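Local coordinates for KaiC-like domain-containing protein (Pyrococcus horikoshii, PDB 2EKD), which is of unknown function but, as a KaiC-like member of the DUF257 family, probably has a fold related to the P-loop NTPases, at residues N4-K7 / F8-F12; F55-R58 / L59-G63; F64-A67 / P68-V72; V144-E147 / E148-A151. One frame throughout, in Å; residues are numbered along the deposited sequence.

Contact 1. Residues N4-K7 / F8-F12; sequences NSEK and FFKLF
N4 sits at the N-cap of the short helix 5-9, and its carbonyl opens the ladder: F8 N reaches N4 O at 3.3 Å, a weak bond. S5 carries more of the contact. Its carbonyl oxygen receives F9 N at 2.8 Å in a nearly straight bond (N-H...O 171°), the amide approaching almost head-on to the S5 carbonyl. The same oxygen lies over one face of the F9 ring, 3.1 Å from F9 CD2, while S5 CB meets the outer part of that ring at F9 CE2, only 3.2 Å away. A chi1 of -58° explains this double approach, because it sets F9 CG beside its own backbone N and turns the ring back over S5. On the inward side of this amphipathic helical turn F8 and F9 both rest on I35 of helix 29-37; F8 also reaches L179 of strand 177-182, and F12 presents an edge-to-face ring pair with F152. E6, on the outer side, runs alongside K10, both pointing the same way. The E6 chain is extended, whereas K10 bends at chi2 and chi4 and brings NZ within 3.6 Å of E6 CG. K10 NZ also makes a weak bond to E6 O at 3.5 Å, but the opposite charges do not meet, E6 OE2 and K10 NZ being 4.7 Å apart. K7 O takes K10 N in a weak, bent bond of 3.0 Å, just where the chain passes into the type I beta turn F9-F12.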
loop_
_atom_site.group_PDB
_atom_site.type_symbol
_atom_site.label_atom_id
_atom_site.label_comp_id
_atom_site.label_asym_id
_atom_site.label_seq_id
_atom_site.Cartn_x
_atom_site.Cartn_y
_atom_site.Cartn_z
ATOM N N ASN F 4 28.164 20.874 -27.414
ATOM C CA ASN F 4 28.823 19.607 -27.699
ATOM C C ASN F 4 29.312 19.047 -26.369
ATOM O O ASN F 4 29.431 19.783 -25.387
ATOM C CB ASN F 4 29.986 19.787 -28.685
ATOM C CG ASN F 4 31.034 20.756 -28.190
ATOM O OD1 ASN F 4 31.597 20.585 -27.109
ATOM N ND2 ASN F 4 31.314 21.779 -28.992
ATOM N N SER F 5 29.579 17.745 -26.337
ATOM C CA SER F 5 30.017 17.071 -25.117
ATOM C C SER F 5 31.003 17.858 -24.269
ATOM O O SER F 5 30.846 17.938 -23.051
ATOM C CB SER F 5 30.625 15.706 -25.446
ATOM O OG SER F 5 31.793 15.837 -26.238
ATOM N N GLU F 6 32.018 18.428 -24.912
ATOM C CA GLU F 6 33.037 19.200 -24.210
ATOM C C GLU F 6 32.428 20.164 -23.188
ATOM O O GLU F 6 32.837 20.180 -22.030
ATOM C CB GLU F 6 33.894 19.973 -25.216
ATOM C CG GLU F 6 35.071 20.709 -24.595
ATOM C CD GLU F 6 35.942 21.400 -25.633
ATOM O OE1 GLU F 6 35.417 22.259 -26.375
ATOM O OE2 GLU F 6 37.151 21.082 -25.708
ATOM N N LYS F 7 31.450 20.959 -23.613
ATOM C CA LYS F 7 30.801 21.913 -22.715
ATOM C C LYS F 7 29.966 21.197 -21.651
ATOM O O LYS F 7 29.979 21.574 -20.477
ATOM C CB LYS F 7 29.904 22.872 -23.507
ATOM C CG LYS F 7 30.642 23.805 -24.470
ATOM C CD LYS F 7 31.331 23.037 -25.588
ATOM C CE LYS F 7 31.976 23.967 -26.615
ATOM N NZ LYS F 7 30.974 24.793 -27.357
ATOM N N PHE F 8 29.238 20.168 -22.070
ATOM C CA PHE F 8 28.402 19.389 -21.164
ATOM C C PHE F 8 29.219 18.820 -19.997
ATOM O O PHE F 8 28.836 18.963 -18.833
ATOM C CB PHE F 8 27.730 18.244 -21.936
ATOM C CG PHE F 8 26.914 17.321 -21.073
ATOM C CD1 PHE F 8 25.701 17.738 -20.533
ATOM C CD2 PHE F 8 27.363 16.032 -20.797
ATOM C CE1 PHE F 8 24.942 16.884 -19.727
ATOM C CE2 PHE F 8 26.614 15.168 -19.993
ATOM C CZ PHE F 8 25.400 15.596 -19.456
ATOM N N PHE F 9 30.343 18.178 -20.309
ATOM C CA PHE F 9 31.178 17.592 -19.264
ATOM C C PHE F 9 31.728 18.640 -18.300
ATOM O O PHE F 9 32.080 18.320 -17.167
ATOM C CB PHE F 9 32.344 16.802 -19.874
ATOM C CG PHE F 9 31.913 15.703 -20.804
ATOM C CD1 PHE F 9 30.860 14.856 -20.468
ATOM C CD2 PHE F 9 32.560 15.512 -22.020
ATOM C CE1 PHE F 9 30.456 13.840 -21.327
ATOM C CE2 PHE F 9 32.162 14.495 -22.888
ATOM C CZ PHE F 9 31.108 13.660 -22.541
ATOM N N LYS F 10 31.797 19.888 -18.757
ATOM C CA LYS F 10 32.294 20.993 -17.943
ATOM C C LYS F 10 31.346 21.337 -16.782
ATOM O O LYS F 10 31.680 22.092 -15.874
ATOM C CB LYS F 10 32.497 22.209 -18.854
ATOM C CG LYS F 10 33.646 22.008 -19.848
ATOM C CD LYS F 10 35.003 21.859 -19.156
ATOM C CE LYS F 10 36.175 22.024 -20.133
ATOM N NZ LYS F 10 36.127 20.963 -21.137
ATOM N N LEU F 11 30.108 20.795 -16.849
ATOM C CA LEU F 11 29.184 20.970 -15.725
ATOM C C LEU F 11 29.633 20.150 -14.514
ATOM O O LEU F 11 29.209 20.352 -13.385
ATOM C CB LEU F 11 27.796 20.489 -16.147
ATOM C CG LEU F 11 27.203 21.289 -17.302
ATOM C CD1 LEU F 11 25.842 20.737 -17.733
ATOM C CD2 LEU F 11 26.984 22.757 -16.951
ATOM N N PHE F 12 30.484 19.143 -14.803
ATOM C CA PHE F 12 30.959 18.263 -13.746
ATOM C C PHE F 12 32.482 18.346 -13.579
ATOM O O PHE F 12 33.209 18.769 -14.468
ATOM C CB PHE F 12 30.548 16.833 -14.104
ATOM C CG PHE F 12 29.129 16.807 -14.600
ATOM C CD1 PHE F 12 28.082 16.902 -13.691
ATOM C CD2 PHE F 12 28.870 16.677 -15.954
ATOM C CE1 PHE F 12 26.771 16.877 -14.145
ATOM C CE2 PHE F 12 27.552 16.655 -16.402
ATOM C CZ PHE F 12 26.498 16.758 -15.501
#

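Contact 2. Residues F55-R58 / L59-G63; sequences FYTR and LKVAG
The last two turns of helix 51-61 hold this contact, and their backbone ladder starts with L59 N bonded to F55 O at 3.1 Å. K60 N to Y56 O and V61 N to T57 O continue it, the latter the straighter of the two (N-H...O 167°), and a weak bond from A62 N to R58 O follows. Y56 and K60 lie side by side: with Y56 CG trans to its own N (chi1 171°), the ring runs along the lysine chain, and K60 CD comes within 3.8 Å of Y56 CE2. The phenol OH is bonded to E70. V61 spreads its two methyls over successive carbonyls, CG1 3.0 Å from T57 O and CG2 3.1 Å from R58 O. The ladder ends in a Schellman motif: G63 takes a positive phi of 98°, and its N returns to K60 O at 3.0 Å, with F64 N reaching back to L59 O as the probable second bond. Back at the first turn, R58 bends at chi2 and chi3, which carries NH2 to 3.6 Å above the plane of the F55 ring, offset toward its rim. That nitrogen is held by a salt bridge to E29 of helix 29-37, which F55 and L59 also touch. In the assembly T57 and V61 pack on V144 and G145 of a second subunit, whose R13 gives a weak bond to V61 O.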
loop_
_atom_site.group_PDB
_atom_site.type_symbol
_atom_site.label_atom_id
_atom_site.label_comp_id
_atom_site.label_asym_id
_atom_site.label_seq_id
_atom_site.Cartn_x
_atom_site.Cartn_y
_atom_site.Cartn_z
ATOM N N PHE F 55 21.171 -0.815 -25.086
ATOM C CA PHE F 55 21.271 0.585 -25.522
ATOM C C PHE F 55 21.774 0.625 -26.959
ATOM O O PHE F 55 21.270 1.378 -27.798
ATOM C CB PHE F 55 22.245 1.371 -24.632
ATOM C CG PHE F 55 21.617 1.950 -23.392
ATOM C CD1 PHE F 55 20.915 1.146 -22.506
ATOM C CD2 PHE F 55 21.753 3.304 -23.100
ATOM C CE1 PHE F 55 20.358 1.681 -21.342
ATOM C CE2 PHE F 55 21.201 3.846 -21.941
ATOM C CZ PHE F 55 20.501 3.029 -21.061
ATOM N N TYR F 56 22.779 -0.199 -27.231
ATOM C CA TYR F 56 23.385 -0.302 -28.555
ATOM C C TYR F 56 22.362 -0.701 -29.618
ATOM O O TYR F 56 22.265 -0.071 -30.667
ATOM C CB TYR F 56 24.507 -1.339 -28.503
ATOM C CG TYR F 56 25.101 -1.710 -29.836
ATOM C CD1 TYR F 56 26.103 -0.938 -30.415
ATOM C CD2 TYR F 56 24.682 -2.860 -30.504
ATOM C CE1 TYR F 56 26.682 -1.304 -31.619
ATOM C CE2 TYR F 56 25.249 -3.236 -31.712
ATOM C CZ TYR F 56 26.254 -2.455 -32.264
ATOM O OH TYR F 56 26.833 -2.835 -33.452
ATOM N N THR F 57 21.606 -1.757 -29.338
ATOM C CA THR F 57 20.587 -2.261 -30.261
ATOM C C THR F 57 19.512 -1.226 -30.599
ATOM O O THR F 57 19.106 -1.097 -31.748
ATOM C CB THR F 57 19.891 -3.518 -29.674
ATOM O OG1 THR F 57 20.842 -4.583 -29.558
ATOM C CG2 THR F 57 18.750 -3.972 -30.572
ATOM N N ARG F 58 19.042 -0.498 -29.591
ATOM C CA ARG F 58 18.006 0.507 -29.800
ATOM C C ARG F 58 18.515 1.637 -30.678
ATOM O O ARG F 58 17.787 2.144 -31.531
ATOM C CB ARG F 58 17.526 1.063 -28.455
ATOM C CG ARG F 58 16.089 0.687 -28.108
ATOM C CD ARG F 58 15.933 0.288 -26.648
ATOM N NE ARG F 58 16.477 1.279 -25.718
ATOM C CZ ARG F 58 17.089 0.952 -24.581
ATOM N NH1 ARG F 58 17.227 -0.328 -24.253
ATOM N NH2 ARG F 58 17.564 1.889 -23.774
ATOM N N LEU F 59 19.767 2.028 -30.461
ATOM C CA LEU F 59 20.383 3.094 -31.242
ATOM C C LEU F 59 20.579 2.616 -32.679
ATOM O O LEU F 59 20.351 3.363 -33.631
ATOM C CB LEU F 59 21.729 3.482 -30.626
ATOM C CG LEU F 59 21.617 4.252 -29.306
ATOM C CD1 LEU F 59 22.972 4.356 -28.625
ATOM C CD2 LEU F 59 21.053 5.640 -29.586
ATOM N N LYS F 60 20.985 1.357 -32.817
ATOM C CA LYS F 60 21.223 0.749 -34.122
ATOM C C LYS F 60 19.949 0.713 -34.955
ATOM O O LYS F 60 19.959 1.116 -36.114
ATOM C CB LYS F 60 21.775 -0.666 -33.941
ATOM C CG LYS F 60 22.384 -1.288 -35.194
ATOM C CD LYS F 60 23.134 -2.559 -34.816
ATOM C CE LYS F 60 23.914 -3.162 -35.974
ATOM N NZ LYS F 60 23.044 -3.946 -36.878
ATOM N N VAL F 61 18.851 0.236 -34.374
ATOM C CA VAL F 61 17.590 0.187 -35.112
ATOM C C VAL F 61 17.098 1.605 -35.401
ATOM O O VAL F 61 16.372 1.833 -36.375
ATOM C CB VAL F 61 16.477 -0.566 -34.330
ATOM C CG1 VAL F 61 17.011 -1.884 -33.818
ATOM C CG2 VAL F 61 15.958 0.289 -33.187
ATOM N N ALA F 62 17.497 2.552 -34.554
ATOM C CA ALA F 62 17.098 3.949 -34.722
ATOM C C ALA F 62 17.823 4.610 -35.892
ATOM O O ALA F 62 17.464 5.713 -36.302
ATOM C CB ALA F 62 17.360 4.740 -33.427
ATOM N N GLY F 63 18.847 3.938 -36.417
ATOM C CA GLY F 63 19.594 4.472 -37.544
ATOM C C GLY F 63 20.898 5.178 -37.207
ATOM O O GLY F 63 21.551 5.747 -38.083
#

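Contact 3. Residues F64-A67 / P68-V72; sequences FDVA and PLENV
The carboxylate of D65 lies under the edge of the P68 ring, with P68 CD above the carboxylate plane, a little outside OD2 and 3.4 Å from it. The two side chains cross at about a right angle, a pose set by D65 CG standing trans to its backbone N (chi1 166°). A second carboxylate, that of E70, meets V66 through one oxygen, OE2 lying 3.6 Å from V66 CG2, and the hydroxyl of Y56 holds this oxygen. The flat amide of N71 closes over the end of the turn: ND2 is 2.9 Å from A67 O, but its angle is too poor for a hydrogen bond.

That carbonyl has better backbone partners. N71 N bonds to A67 O at 3.0 Å with an N-H...O angle of 135°, and E70 N adds a weak bond to the same oxygen. One step earlier V66 O takes two weak bonds, from L69 N and from E70 N, each 3.2 Å. V66 stands at the N-cap, and P68 falls in the first turn, where a missing N-H costs the ladder nothing. Packing is tight where A67 CB meets P68 CD at 3.4 Å.

This single helical turn, 67-70, is wedged between two longer helices. L69 rests on V36 of helix 29-37 and on L59 of helix 51-61, and the hydroxyl of Y33 bonds to D65 O. Beyond N71 the chain enters strand 73-77, with V72 already in backbone bonds to R85 at the neighbouring strand.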
loop_
_atom_site.group_PDB
_atom_site.type_symbol
_atom_site.label_atom_id
_atom_site.label_comp_id
_atom_site.label_asym_id
_atom_site.label_seq_id
_atom_site.Cartn_x
_atom_site.Cartn_y
_atom_site.Cartn_z
ATOM N N PHE F 64 21.292 5.160 -35.940
ATOM C CA PHE F 64 22.534 5.817 -35.560
ATOM C C PHE F 64 23.750 5.021 -36.023
ATOM O O PHE F 64 23.677 3.812 -36.241
ATOM C CB PHE F 64 22.615 5.992 -34.039
ATOM C CG PHE F 64 21.674 7.029 -33.489
ATOM C CD1 PHE F 64 20.301 6.804 -33.464
ATOM C CD2 PHE F 64 22.166 8.235 -32.992
ATOM C CE1 PHE F 64 19.427 7.762 -32.953
ATOM C CE2 PHE F 64 21.298 9.205 -32.477
ATOM C CZ PHE F 64 19.926 8.967 -32.459
ATOM N N ASP F 65 24.867 5.713 -36.196
ATOM C CA ASP F 65 26.108 5.055 -36.562
ATOM C C ASP F 65 26.646 4.595 -35.211
ATOM O O ASP F 65 27.045 5.414 -34.387
ATOM C CB ASP F 65 27.071 6.048 -37.212
ATOM C CG ASP F 65 28.485 5.518 -37.294
ATOM O OD1 ASP F 65 28.676 4.393 -37.805
ATOM O OD2 ASP F 65 29.408 6.231 -36.846
ATOM N N VAL F 66 26.641 3.288 -34.981
ATOM C CA VAL F 66 27.090 2.739 -33.710
ATOM C C VAL F 66 28.541 2.274 -33.647
ATOM O O VAL F 66 28.910 1.512 -32.756
ATOM C CB VAL F 66 26.173 1.575 -33.269
ATOM C CG1 VAL F 66 24.784 2.104 -32.968
ATOM C CG2 VAL F 66 26.100 0.521 -34.372
ATOM N N ALA F 67 29.368 2.723 -34.585
ATOM C CA ALA F 67 30.778 2.348 -34.559
ATOM C C ALA F 67 31.442 2.960 -33.312
ATOM O O ALA F 67 32.258 2.312 -32.649
ATOM C CB ALA F 67 31.475 2.822 -35.823
ATOM N N PRO F 68 31.101 4.217 -32.975
ATOM C CA PRO F 68 31.694 4.852 -31.793
ATOM C C PRO F 68 31.434 4.033 -30.520
ATOM O O PRO F 68 32.230 4.052 -29.583
ATOM C CB PRO F 68 30.995 6.210 -31.737
ATOM C CG PRO F 68 30.699 6.501 -33.167
ATOM C CD PRO F 68 30.228 5.163 -33.694
ATOM N N LEU F 69 30.311 3.320 -30.487
ATOM C CA LEU F 69 29.976 2.508 -29.324
ATOM C C LEU F 69 30.726 1.181 -29.347
ATOM O O LEU F 69 30.966 0.577 -28.300
ATOM C CB LEU F 69 28.471 2.243 -29.272
ATOM C CG LEU F 69 27.533 3.447 -29.145
ATOM C CD1 LEU F 69 26.107 2.934 -28.997
ATOM C CD2 LEU F 69 27.911 4.297 -27.945
ATOM N N GLU F 70 31.094 0.732 -30.544
ATOM C CA GLU F 70 31.810 -0.532 -30.699
ATOM C C GLU F 70 33.297 -0.399 -30.393
ATOM O O GLU F 70 33.952 -1.377 -30.038
ATOM C CB GLU F 70 31.652 -1.058 -32.127
ATOM C CG GLU F 70 30.258 -1.507 -32.496
ATOM C CD GLU F 70 30.145 -1.839 -33.970
ATOM O OE1 GLU F 70 31.060 -2.508 -34.500
ATOM O OE2 GLU F 70 29.144 -1.442 -34.601
ATOM N N ASN F 71 33.825 0.813 -30.512
ATOM C CA ASN F 71 35.248 1.032 -30.290
ATOM C C ASN F 71 35.680 1.582 -28.936
ATOM O O ASN F 71 36.852 1.893 -28.748
ATOM C CB ASN F 71 35.802 1.924 -31.405
ATOM C CG ASN F 71 35.629 1.302 -32.775
ATOM O OD1 ASN F 71 36.119 0.198 -33.036
ATOM N ND2 ASN F 71 34.926 2.001 -33.658
ATOM N N VAL F 72 34.755 1.703 -27.987
ATOM C CA VAL F 72 35.133 2.201 -26.671
ATOM C C VAL F 72 35.506 1.008 -25.808
ATOM O O VAL F 72 35.152 -0.123 -26.130
ATOM C CB VAL F 72 33.974 2.963 -25.993
ATOM C CG1 VAL F 72 33.535 4.128 -26.870
ATOM C CG2 VAL F 72 32.813 2.017 -25.722
#

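Contact 4. Residues V144-E147 / E148-A151; sequences VGRE and ERIA
R146 starts with CG wedged between its backbone N and carbonyl carbon (chi1 64°) and bends again at chi3, so that its aliphatic part faces R149 and its guanidinium turns toward E148. E148 leaves its backbone nearly eclipsed, at chi1 17°, a torsion that, with a bend at chi2, folds the carboxylate back over R146. There E148 CD lies 3.2 Å above one face of the R146 guanidinium, and OE2 comes 3.0 Å from R146 CB. The salt bridge is long, R146 NH2 to E148 OE1 at 3.6 Å, and acts by charge alone, since the oxygen lies well out of the guanidinium plane. E148 CG and R146 NH2 are modelled too close, leaving the eclipsed chi1, the carboxylate height and the place of NH2 doubtful.

R149 bends at chi2 and crosses R146 at about a right angle, with the two guanidinium planes 71° apart. R146 CG covers one face of the R149 group, 3.2 Å from NE, and A151 CB covers the opposite face at 3.8 Å from the plane. The two NE atoms stay 4.4 Å apart, a like-charged pair that the nearby E148 carboxylate may ease. The outer nitrogens of R149 are occupied: NH2 bonds to T17 OG1, and NH1 weakly to E16 O.

The backbone makes a type I beta turn from R146 to R149, closed by a weak bond of 3.4 Å from R149 N to R146 O. This turn delivers the chain from helix 130-141 into strand 149-156, ending a beta-alpha-beta crossover from the adjacent parallel strand 114-119, as in P-loop NTPase-like folds.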
loop_
_atom_site.group_PDB
_atom_site.type_symbol
_atom_site.label_atom_id
_atom_site.label_comp_id
_atom_site.label_asym_id
_atom_site.label_seq_id
_atom_site.Cartn_x
_atom_site.Cartn_y
_atom_site.Cartn_z
ATOM N N VAL F 144 33.177 7.374 -5.152
ATOM C CA VAL F 144 32.906 8.800 -5.224
ATOM C C VAL F 144 34.183 9.534 -4.821
ATOM O O VAL F 144 34.710 9.329 -3.726
ATOM C CB VAL F 144 31.759 9.205 -4.266
ATOM C CG1 VAL F 144 31.611 10.722 -4.233
ATOM C CG2 VAL F 144 30.455 8.567 -4.727
ATOM N N GLY F 145 34.696 10.373 -5.711
ATOM C CA GLY F 145 35.903 11.102 -5.385
ATOM C C GLY F 145 37.182 10.682 -6.091
ATOM O O GLY F 145 38.172 11.405 -6.004
ATOM N N ARG F 146 37.210 9.535 -6.769
ATOM C CA ARG F 146 38.444 9.163 -7.458
ATOM C C ARG F 146 38.520 9.979 -8.737
ATOM O O ARG F 146 37.685 9.860 -9.641
ATOM C CB ARG F 146 38.538 7.653 -7.733
ATOM C CG ARG F 146 37.522 7.057 -8.667
ATOM C CD ARG F 146 37.764 5.546 -8.841
ATOM N NE ARG F 146 38.873 5.220 -9.745
ATOM C CZ ARG F 146 40.064 4.768 -9.359
ATOM N NH1 ARG F 146 40.331 4.582 -8.072
ATOM N NH2 ARG F 146 40.993 4.487 -10.264
ATOM N N GLU F 147 39.535 10.831 -8.776
ATOM C CA GLU F 147 39.762 11.749 -9.877
ATOM C C GLU F 147 40.127 11.155 -11.226
ATOM O O GLU F 147 40.223 11.884 -12.208
ATOM C CB GLU F 147 40.810 12.773 -9.446
ATOM C CG GLU F 147 40.389 13.530 -8.192
ATOM C CD GLU F 147 41.421 14.534 -7.723
ATOM O OE1 GLU F 147 42.536 14.114 -7.341
ATOM O OE2 GLU F 147 41.116 15.745 -7.735
ATOM N N GLU F 148 40.326 9.846 -11.299
ATOM C CA GLU F 148 40.658 9.259 -12.590
ATOM C C GLU F 148 39.461 9.289 -13.538
ATOM O O GLU F 148 39.618 9.062 -14.737
ATOM C CB GLU F 148 41.153 7.817 -12.441
ATOM C CG GLU F 148 40.835 7.173 -11.115
ATOM C CD GLU F 148 41.737 7.664 -9.999
ATOM O OE1 GLU F 148 42.971 7.536 -10.141
ATOM O OE2 GLU F 148 41.217 8.172 -8.982
ATOM N N ARG F 149 38.270 9.579 -13.016
ATOM C CA ARG F 149 37.099 9.613 -13.880
ATOM C C ARG F 149 35.922 10.428 -13.361
ATOM O O ARG F 149 35.937 10.946 -12.245
ATOM C CB ARG F 149 36.608 8.183 -14.142
ATOM C CG ARG F 149 35.565 7.670 -13.130
ATOM C CD ARG F 149 36.133 7.509 -11.719
ATOM N NE ARG F 149 35.082 7.153 -10.770
ATOM C CZ ARG F 149 34.270 8.025 -10.178
ATOM N NH1 ARG F 149 34.394 9.325 -10.417
ATOM N NH2 ARG F 149 33.290 7.593 -9.393
ATOM N N ILE F 150 34.910 10.533 -14.217
ATOM C CA ILE F 150 33.643 11.183 -13.910
ATOM C C ILE F 150 32.675 10.079 -14.312
ATOM O O ILE F 150 32.583 9.740 -15.494
ATOM C CB ILE F 150 33.348 12.420 -14.794
ATOM C CG1 ILE F 150 34.361 13.536 -14.522
ATOM C CG2 ILE F 150 31.939 12.947 -14.486
ATOM C CD1 ILE F 150 33.959 14.867 -15.140
ATOM N N ALA F 151 31.986 9.499 -13.333
ATOM C CA ALA F 151 31.047 8.415 -13.596
ATOM C C ALA F 151 29.611 8.909 -13.789
ATOM O O ALA F 151 29.140 9.801 -13.077
ATOM C CB ALA F 151 31.098 7.399 -12.459
#

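Contacts 2 and 3 are consecutive and form one unit, their centres 10 Å apart. They are joined by Y56 OH to E70 OE2 at 2.9 Å and L59 O to F64 N at 3.1 Å, both probable hydrogen bonds, and by packing of Y56 CE1 on V66 CG2 and of L59 CD1 on L69 CD1. Contacts 1 and 4 touch lightly, through F12 O and I150 CD1 at 4.0 Å, where the turn F9-F12 after the N-terminal helix meets strand 149-156. Contacts 2 and 4 lie on opposite sides of the chain's centre, their centres 28 Å apart, yet they come together between subunits: T57 of contact 2 packs on V144 of a neighbouring copy.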